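Local coordinates for uncharacterized protein (Bacteroides fragilis, PDB 3NNG) that is of unknown function but contains a calcium-bound F5/8 type C (discoidin-like) domain, a beta-sandwich family that often binds carbohydrates or other surface ligands, at residues 13-25 against 64-77. The protein carries 1 engineered substitution. Residues are numbered along the deposited sequence; the frame is centred on the assembly and turned at random.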
ATOM      1  N   ASN A  13      -1.765  -1.652  19.771  1.00 40.63           N
ATOM      2  CA  ASN A  13      -2.583  -2.836  19.569  1.00 38.68           C
ATOM      3  C   ASN A  13      -2.779  -3.303  18.115  1.00 37.70           C
ATOM      4  O   ASN A  13      -3.632  -4.165  17.853  1.00 41.85           O
ATOM      5  CB  ASN A  13      -3.941  -2.626  20.244  1.00 46.72           C
ATOM      6  CG  ASN A  13      -4.724  -1.473  19.652  1.00 54.21           C
ATOM      7  OD1 ASN A  13      -4.155  -0.494  19.172  1.00 54.20           O
ATOM      8  ND2 ASN A  13      -6.055  -1.577  19.697  1.00 64.96           N
ATOM      9  N   TRP A  14      -1.995  -2.739  17.187  1.00 27.57           N
ATOM     10  CA  TRP A  14      -2.027  -3.134  15.779  1.00 26.81           C
ATOM     11  C   TRP A  14      -1.200  -4.399  15.517  1.00 31.70           C
ATOM     12  O   TRP A  14      -0.050  -4.499  15.947  1.00 30.90           O
ATOM     13  CB  TRP A  14      -1.472  -2.005  14.902  1.00 28.56           C
ATOM     14  CG  TRP A  14      -2.416  -0.855  14.679  1.00 25.26           C
ATOM     15  CD1 TRP A  14      -3.457  -0.481  15.479  1.00 32.98           C
ATOM     16  CD2 TRP A  14      -2.379   0.093  13.599  1.00 22.02           C
ATOM     17  NE1 TRP A  14      -4.078   0.630  14.960  1.00 26.98           N
ATOM     18  CE2 TRP A  14      -3.437   1.002  13.813  1.00 25.87           C
ATOM     19  CE3 TRP A  14      -1.561   0.254  12.479  1.00 14.02           C
ATOM     20  CZ2 TRP A  14      -3.691   2.057  12.934  1.00 26.09           C
ATOM     21  CZ3 TRP A  14      -1.820   1.291  11.617  1.00 19.36           C
ATOM     22  CH2 TRP A  14      -2.873   2.183  11.846  1.00 30.44           C
ATOM     23  N   SER A  15      -1.773  -5.343  14.778  1.00 26.68           N
ATOM     24  CA  SER A  15      -1.045  -6.545  14.388  1.00 31.44           C
ATOM     25  C   SER A  15      -0.937  -6.638  12.865  1.00 26.37           C
ATOM     26  O   SER A  15      -1.953  -6.657  12.178  1.00 22.20           O
ATOM     27  CB  SER A  15      -1.756  -7.783  14.923  1.00 37.41           C
ATOM     28  OG  SER A  15      -0.891  -8.896  14.928  1.00 47.24           O
ATOM     29  N   ALA A  16       0.285  -6.692  12.339  1.00 24.08           N
ATOM     30  CA  ALA A  16       0.489  -6.853  10.896  1.00 24.33           C
ATOM     31  C   ALA A  16      -0.155  -8.150  10.395  1.00 28.27           C
ATOM     32  O   ALA A  16       0.005  -9.204  11.002  1.00 24.53           O
ATOM     33  CB  ALA A  16       1.967  -6.849  10.564  1.00 16.62           C
ATOM     34  N   VAL A  17      -0.876  -8.067   9.285  1.00 24.46           N
ATOM     35  CA  VAL A  17      -1.527  -9.239   8.704  1.00 19.42           C
ATOM     36  C   VAL A  17      -0.524 -10.031   7.853  1.00 25.01           C
ATOM     37  O   VAL A  17       0.154  -9.457   7.000  1.00 18.75           O
ATOM     38  CB  VAL A  17      -2.736  -8.808   7.834  1.00 14.87           C
ATOM     39  CG1 VAL A  17      -3.337  -9.990   7.072  1.00 17.76           C
ATOM     40  CG2 VAL A  17      -3.790  -8.100   8.679  1.00 14.50           C
ATOM     41  N   ASP A  18      -0.432 -11.341   8.086  1.00 21.58           N
ATOM     42  CA  ASP A  18       0.439 -12.218   7.291  1.00 20.18           C
ATOM     43  C   ASP A  18       0.083 -12.109   5.811  1.00 24.54           C
ATOM     44  O   ASP A  18      -1.093 -12.170   5.451  1.00 21.61           O
ATOM     45  CB  ASP A  18       0.325 -13.675   7.765  1.00 30.44           C
ATOM     46  CG  ASP A  18       0.784 -14.681   6.704  1.00 43.02           C
ATOM     47  OD1 ASP A  18       1.829 -14.451   6.064  1.00 47.77           O
ATOM     48  OD2 ASP A  18       0.105 -15.712   6.506  1.00 47.62           O
ATOM     49  N   ARG A  19       1.102 -11.954   4.958  1.00 21.15           N
ATOM     50  CA  ARG A  19       0.895 -11.570   3.557  1.00 14.26           C
ATOM     51  C   ARG A  19       1.177 -12.695   2.550  1.00 24.63           C
ATOM     52  O   ARG A  19       0.912 -12.554   1.351  1.00 23.95           O
ATOM     53  CB  ARG A  19       1.770 -10.343   3.215  1.00 17.31           C
ATOM     54  CG  ARG A  19       1.461  -9.092   4.047  1.00 17.34           C
ATOM     55  CD  ARG A  19       2.518  -8.007   3.889  1.00 21.38           C
ATOM     56  NE  ARG A  19       3.822  -8.438   4.376  1.00 18.90           N
ATOM     57  CZ  ARG A  19       4.925  -7.689   4.363  1.00 21.64           C
ATOM     58  NH1 ARG A  19       4.904  -6.438   3.884  1.00 18.95           N
ATOM     59  NH2 ARG A  19       6.063  -8.198   4.828  1.00 15.14           N
ATOM     60  N   SER A  20       1.711 -13.807   3.038  1.00 19.76           N
ATOM     61  CA  SER A  20       2.238 -14.857   2.163  1.00 22.86           C
ATOM     62  C   SER A  20       1.215 -15.482   1.211  1.00 21.27           C
ATOM     63  O   SER A  20       1.597 -16.113   0.234  1.00 30.34           O
ATOM     64  CB  SER A  20       2.892 -15.968   2.992  1.00 25.54           C
ATOM     65  OG  SER A  20       1.919 -16.626   3.776  1.00 31.58           O
ATOM     66  N   ALA A  21      -0.074 -15.330   1.497  1.00 13.00           N
ATOM     67  CA  ALA A  21      -1.091 -15.889   0.611  1.00 17.57           C
ATOM     68  C   ALA A  21      -1.870 -14.796  -0.109  1.00 19.43           C
ATOM     69  O   ALA A  21      -2.837 -15.067  -0.817  1.00 22.19           O
ATOM     70  CB  ALA A  21      -2.040 -16.836   1.378  1.00 23.08           C
ATOM     71  N   TRP A  22      -1.452 -13.552   0.089  1.00 16.18           N
ATOM     72  CA  TRP A  22      -1.991 -12.443  -0.690  1.00 17.78           C
ATOM     73  C   TRP A  22      -1.746 -12.604  -2.190  1.00 18.85           C
ATOM     74  O   TRP A  22      -0.751 -13.199  -2.632  1.00 18.28           O
ATOM     75  CB  TRP A  22      -1.379 -11.127  -0.220  1.00 16.40           C
ATOM     76  CG  TRP A  22      -1.906 -10.681   1.093  1.00 20.12           C
ATOM     77  CD1 TRP A  22      -2.728 -11.387   1.949  1.00 16.17           C
ATOM     78  CD2 TRP A  22      -1.654  -9.423   1.720  1.00 19.64           C
ATOM     79  NE1 TRP A  22      -2.994 -10.630   3.073  1.00 20.17           N
ATOM     80  CE2 TRP A  22      -2.344  -9.425   2.955  1.00 19.35           C
ATOM     81  CE3 TRP A  22      -0.910  -8.291   1.356  1.00 19.47           C
ATOM     82  CZ2 TRP A  22      -2.319  -8.337   3.814  1.00 20.14           C
ATOM     83  CZ3 TRP A  22      -0.879  -7.223   2.213  1.00 21.65           C
ATOM     84  CH2 TRP A  22      -1.579  -7.249   3.432  1.00 24.41           C
ATOM     85  N   SER A  23      -2.663 -12.058  -2.975  1.00 19.68           N
ATOM     86  CA  SER A  23      -2.532 -12.030  -4.428  1.00 17.95           C
ATOM     87  C   SER A  23      -2.509 -10.554  -4.834  1.00 14.34           C
ATOM     88  O   SER A  23      -3.515  -9.856  -4.729  1.00 19.81           O
ATOM     89  CB  SER A  23      -3.710 -12.776  -5.071  1.00 15.23           C
ATOM     90  OG  SER A  23      -3.618 -12.793  -6.485  1.00 22.67           O
ATOM     91  N   VAL A  24      -1.352 -10.077  -5.275  1.00 13.96           N
ATOM     92  CA  VAL A  24      -1.150  -8.640  -5.437  1.00 20.30           C
ATOM     93  C   VAL A  24      -1.004  -8.237  -6.899  1.00 19.41           C
ATOM     94  O   VAL A  24      -0.545  -9.025  -7.723  1.00 16.76           O
ATOM     95  CB  VAL A  24       0.091  -8.153  -4.644  1.00 16.35           C
ATOM     96  CG1 VAL A  24       0.014  -8.619  -3.191  1.00 16.52           C
ATOM     97  CG2 VAL A  24       1.373  -8.654  -5.291  1.00 16.41           C
ATOM     98  N   SER A  25      -1.383  -7.003  -7.211  1.00 13.59           N
ATOM     99  CA  SER A  25      -1.210  -6.458  -8.563  1.00 16.34           C
ATOM    100  C   SER A  25      -1.063  -4.947  -8.484  1.00 13.39           C
ATOM    101  O   SER A  25      -1.255  -4.367  -7.423  1.00 13.66           O
ATOM    102  CB  SER A  25      -2.423  -6.802  -9.434  1.00 18.10           C
ATOM    103  OG  SER A  25      -3.618  -6.328  -8.837  1.00 14.95           O
ATOM    104  N   TRP A  64      -1.729   0.187  -6.284  1.00 13.36           N
ATOM    105  CA  TRP A  64      -1.265  -1.124  -5.857  1.00 14.46           C
ATOM    106  C   TRP A  64      -2.439  -1.804  -5.143  1.00 18.65           C
ATOM    107  O   TRP A  64      -3.192  -1.162  -4.411  1.00 16.94           O
ATOM    108  CB  TRP A  64      -0.028  -0.989  -4.952  1.00 11.11           C
ATOM    109  CG  TRP A  64       0.572  -2.302  -4.458  1.00 12.18           C
ATOM    110  CD1 TRP A  64       1.692  -2.955  -4.943  1.00  9.54           C
ATOM    111  CD2 TRP A  64       0.105  -3.085  -3.350  1.00 17.10           C
ATOM    112  NE1 TRP A  64       1.934  -4.095  -4.199  1.00 14.12           N
ATOM    113  CE2 TRP A  64       0.969  -4.206  -3.232  1.00  8.72           C
ATOM    114  CE3 TRP A  64      -0.962  -2.948  -2.448  1.00 17.97           C
ATOM    115  CZ2 TRP A  64       0.787  -5.179  -2.256  1.00  9.37           C
ATOM    116  CZ3 TRP A  64      -1.143  -3.924  -1.471  1.00  8.44           C
ATOM    117  CH2 TRP A  64      -0.270  -5.025  -1.382  1.00  8.42           C
ATOM    118  N   ASN A  65      -2.610  -3.098  -5.379  1.00 10.71           N
ATOM    119  CA  ASN A  65      -3.827  -3.795  -4.973  1.00 12.80           C
ATOM    120  C   ASN A  65      -3.478  -5.151  -4.395  1.00 15.61           C
ATOM    121  O   ASN A  65      -2.540  -5.801  -4.871  1.00 14.05           O
ATOM    122  CB  ASN A  65      -4.743  -3.988  -6.185  1.00 10.67           C
ATOM    123  CG  ASN A  65      -6.102  -4.565  -5.817  1.00 12.35           C
ATOM    124  OD1 ASN A  65      -6.274  -5.786  -5.712  1.00 17.74           O
ATOM    125  ND2 ASN A  65      -7.074  -3.689  -5.627  1.00 10.41           N
ATOM    126  N   THR A  66      -4.214  -5.572  -3.366  1.00 13.76           N
ATOM    127  CA  THR A  66      -4.071  -6.925  -2.842  1.00 16.20           C
ATOM    128  C   THR A  66      -5.427  -7.599  -2.614  1.00 18.91           C
ATOM    129  O   THR A  66      -6.358  -7.000  -2.053  1.00 15.57           O
ATOM    130  CB  THR A  66      -3.226  -6.971  -1.536  1.00 17.73           C
ATOM    131  OG1 THR A  66      -3.099  -8.330  -1.092  1.00 15.80           O
ATOM    132  CG2 THR A  66      -3.879  -6.139  -0.426  1.00 15.77           C
ATOM    133  N   VAL A  67      -5.540  -8.834  -3.089  1.00 13.49           N
ATOM    134  CA  VAL A  67      -6.634  -9.709  -2.691  1.00  7.13           C
ATOM    135  C   VAL A  67      -6.151 -10.479  -1.469  1.00 10.60           C
ATOM    136  O   VAL A  67      -5.188 -11.241  -1.555  1.00 15.10           O
ATOM    137  CB  VAL A  67      -6.987 -10.721  -3.806  1.00 18.20           C
ATOM    138  CG1 VAL A  67      -8.288 -11.446  -3.477  1.00 27.15           C
ATOM    139  CG2 VAL A  67      -7.091 -10.022  -5.154  1.00 17.51           C
ATOM    140  N   LEU A  68      -6.789 -10.254  -0.325  1.00 13.71           N
ATOM    141  CA  LEU A  68      -6.424 -10.962   0.896  1.00 17.72           C
ATOM    142  C   LEU A  68      -7.000 -12.363   0.830  1.00 20.02           C
ATOM    143  O   LEU A  68      -8.105 -12.542   0.335  1.00 19.80           O
ATOM    144  CB  LEU A  68      -6.959 -10.218   2.131  1.00 15.81           C
ATOM    145  CG  LEU A  68      -6.326  -8.841   2.434  1.00 19.64           C
ATOM    146  CD1 LEU A  68      -6.691  -7.788   1.396  1.00  9.63           C
ATOM    147  CD2 LEU A  68      -6.698  -8.340   3.838  1.00 21.52           C
ATOM    148  N   ASP A  69      -6.266 -13.363   1.305  1.00 18.43           N
ATOM    149  CA  ASP A  69      -6.843 -14.709   1.366  1.00 19.55           C
ATOM    150  C   ASP A  69      -7.780 -14.833   2.572  1.00 17.02           C
ATOM    151  O   ASP A  69      -8.791 -15.521   2.506  1.00 23.33           O
ATOM    152  CB  ASP A  69      -5.749 -15.773   1.467  1.00 26.51           C
ATOM    153  CG  ASP A  69      -4.824 -15.545   2.653  1.00 28.97           C
ATOM    154  OD1 ASP A  69      -4.119 -14.510   2.683  1.00 25.24           O
ATOM    155  OD2 ASP A  69      -4.795 -16.406   3.551  1.00 29.58           O
ATOM    156  N   ARG A  70      -7.428 -14.168   3.673  1.00 13.68           N
ATOM    157  CA  ARG A  70      -8.288 -14.108   4.855  1.00 24.72           C
ATOM    158  C   ARG A  70      -8.688 -12.660   5.098  1.00 30.30           C
ATOM    159  O   ARG A  70      -7.857 -11.830   5.469  1.00 32.37           O
ATOM    160  CB  ARG A  70      -7.563 -14.653   6.091  1.00 30.52           C
ATOM    161  CG  ARG A  70      -8.255 -14.322   7.419  1.00 35.47           C
ATOM    162  CD  ARG A  70      -7.454 -14.812   8.652  1.00 34.10           C
ATOM    163  NE  ARG A  70      -6.221 -14.056   8.872  1.00 27.93           N
ATOM    164  CZ  ARG A  70      -6.155 -12.902   9.536  1.00 28.99           C
ATOM    165  NH1 ARG A  70      -7.245 -12.353  10.051  1.00 27.13           N
ATOM    166  NH2 ARG A  70      -4.993 -12.287   9.688  1.00 31.80           N
ATOM    167  N   PRO A  71      -9.971 -12.348   4.895  1.00 29.39           N
ATOM    168  CA  PRO A  71     -10.451 -10.979   5.132  1.00 28.63           C
ATOM    169  C   PRO A  71     -10.199 -10.520   6.567  1.00 27.36           C
ATOM    170  O   PRO A  71     -10.231 -11.324   7.508  1.00 20.17           O
ATOM    171  CB  PRO A  71     -11.954 -11.063   4.874  1.00 29.93           C
ATOM    172  CG  PRO A  71     -12.205 -12.370   4.216  1.00 38.60           C
ATOM    173  CD  PRO A  71     -10.980 -13.227   4.281  1.00 32.28           C
ATOM    174  N   VAL A  72      -9.941  -9.231   6.733  1.00 22.80           N
ATOM    175  CA  VAL A  72      -9.653  -8.717   8.060  1.00 23.79           C
ATOM    176  C   VAL A  72     -10.489  -7.493   8.390  1.00 20.11           C
ATOM    177  O   VAL A  72     -10.975  -6.779   7.507  1.00 16.19           O
ATOM    178  CB  VAL A  72      -8.162  -8.358   8.241  1.00 20.58           C
ATOM    179  CG1 VAL A  72      -7.254  -9.469   7.703  1.00 18.81           C
ATOM    180  CG2 VAL A  72      -7.841  -7.023   7.574  1.00 25.47           C
ATOM    181  N   THR A  73     -10.645  -7.256   9.681  1.00 16.14           N
ATOM    182  CA  THR A  73     -11.187  -6.001  10.133  1.00 22.15           C
ATOM    183  C   THR A  73     -10.026  -5.005  10.128  1.00 19.95           C
ATOM    184  O   THR A  73      -9.195  -5.001  11.028  1.00 19.92           O
ATOM    185  CB  THR A  73     -11.839  -6.178  11.505  1.00 22.99           C
ATOM    186  OG1 THR A  73     -12.948  -7.071  11.343  1.00 23.12           O
ATOM    187  CG2 THR A  73     -12.329  -4.842  12.055  1.00 21.15           C
ATOM    188  N   LEU A  74      -9.970  -4.182   9.087  1.00 17.42           N
ATOM    189  CA  LEU A  74      -8.794  -3.355   8.806  1.00 20.28           C
ATOM    190  C   LEU A  74      -8.699  -2.130   9.700  1.00 23.18           C
ATOM    191  O   LEU A  74      -9.565  -1.252   9.641  1.00 18.95           O
ATOM    192  CB  LEU A  74      -8.831  -2.911   7.343  1.00 18.02           C
ATOM    193  CG  LEU A  74      -7.672  -2.054   6.856  1.00 19.42           C
ATOM    194  CD1 LEU A  74      -6.356  -2.801   7.086  1.00 16.23           C
ATOM    195  CD2 LEU A  74      -7.857  -1.698   5.379  1.00 14.62           C
ATOM    196  N   THR A  75      -7.633  -2.052  10.504  1.00 16.04           N
ATOM    197  CA  THR A  75      -7.453  -0.920  11.415  1.00 15.95           C
ATOM    198  C   THR A  75      -6.524   0.165  10.858  1.00 22.82           C
ATOM    199  O   THR A  75      -6.505   1.291  11.341  1.00 18.24           O
ATOM    200  CB  THR A  75      -6.968  -1.368  12.822  1.00 27.75           C
ATOM    201  OG1 THR A  75      -7.015  -0.252  13.717  1.00 45.30           O
ATOM    202  CG2 THR A  75      -5.539  -1.909  12.772  1.00 12.87           C
ATOM    203  N   GLY A  76      -5.764  -0.166   9.828  1.00 22.05           N
ATOM    204  CA  GLY A  76      -4.905   0.822   9.207  1.00 19.82           C
ATOM    205  C   GLY A  76      -3.916   0.138   8.295  1.00 21.64           C
ATOM    206  O   GLY A  76      -3.985  -1.077   8.111  1.00 16.45           O
ATOM    207  N   PHE A  77      -2.990   0.910   7.727  1.00 18.11           N
ATOM    208  CA  PHE A  77      -1.927   0.320   6.944  1.00 11.58           C
ATOM    209  C   PHE A  77      -0.659   1.142   7.135  1.00 20.51           C
ATOM    210  O   PHE A  77      -0.674   2.204   7.772  1.00 16.32           O
ATOM    211  CB  PHE A  77      -2.326   0.258   5.465  1.00 10.36           C
ATOM    212  CG  PHE A  77      -2.390   1.595   4.808  1.00 16.90           C
ATOM    213  CD1 PHE A  77      -3.508   2.405   4.959  1.00 26.69           C
ATOM    214  CD2 PHE A  77      -1.328   2.057   4.057  1.00 17.19           C
ATOM    215  CE1 PHE A  77      -3.566   3.655   4.358  1.00 22.62           C
ATOM    216  CE2 PHE A  77      -1.365   3.302   3.462  1.00 16.30           C
ATOM    217  CZ  PHE A  77      -2.492   4.104   3.607  1.00 26.40           C
TER
HETATM  218  O   HOH W   1      -1.532 -14.330   3.685  1.00 18.21           O
HETATM  219  O   HOH W   2      -1.836 -12.663  10.153  1.00 22.35           O
HETATM  220  O   HOH W   3      -5.305 -14.036  -2.066  1.00 20.60           O
HETATM  221  O   HOH W   4      -5.200 -12.151   4.695  1.00 21.71           O
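Trp-22 on Thr-66 and Leu-68, and Trp-14 on Thr-75, form the tight part of this contact. Thr-66 CG2 lies over one face of the Trp-22 indole and Arg-19 CG over the rim of the opposite face; Leu-68 runs beside the ring, pointing the same way, with Leu-68 CG 3.8 Å from Trp-22 NE1. Thr-66 OG1 lies 3.3 Å from Trp-22 CE3; this buried hydroxyl finds no polar partner. Trp-14 CG stands anti to the carbonyl carbon (chi1 -77°), which lays the indole over strand 71-77: Thr-75 CG2 makes a CH-pi contact 3.6 Å from the centroid of the five-membered ring, and Trp-14 CH2 sits 3.6 Å from Gly-76 CA. Val-17 CG2 and Val-72 CG1 meet tip to tip. Strands 23-25 and 64-68 pair antiparallel: Ser-23 with Val-67 and Ser-25 with Asn-65 are hydrogen-bonded pairs, Ser-23 N reaching Val-67 O at 3.0 Å, and Val-24 CG1 packs on Trp-64 CZ2 at 3.6 Å. The solvent side, around the corner at Asp-69 and Arg-70, is looser and bridged by water. One water joins Asp-18 O, Ala-21 N and Asp-69 OD1; another accepts from Trp-22 NE1 and Arg-70 N. Within this beta-sandwich domain, strand 14-16 pairs with strand 148-159, where Arg-19 and Arg-70 form salt bridges with Glu-153, a calcium-site residue, and Glu-158, while strand 64-68 continues the sheet to strand 124-144.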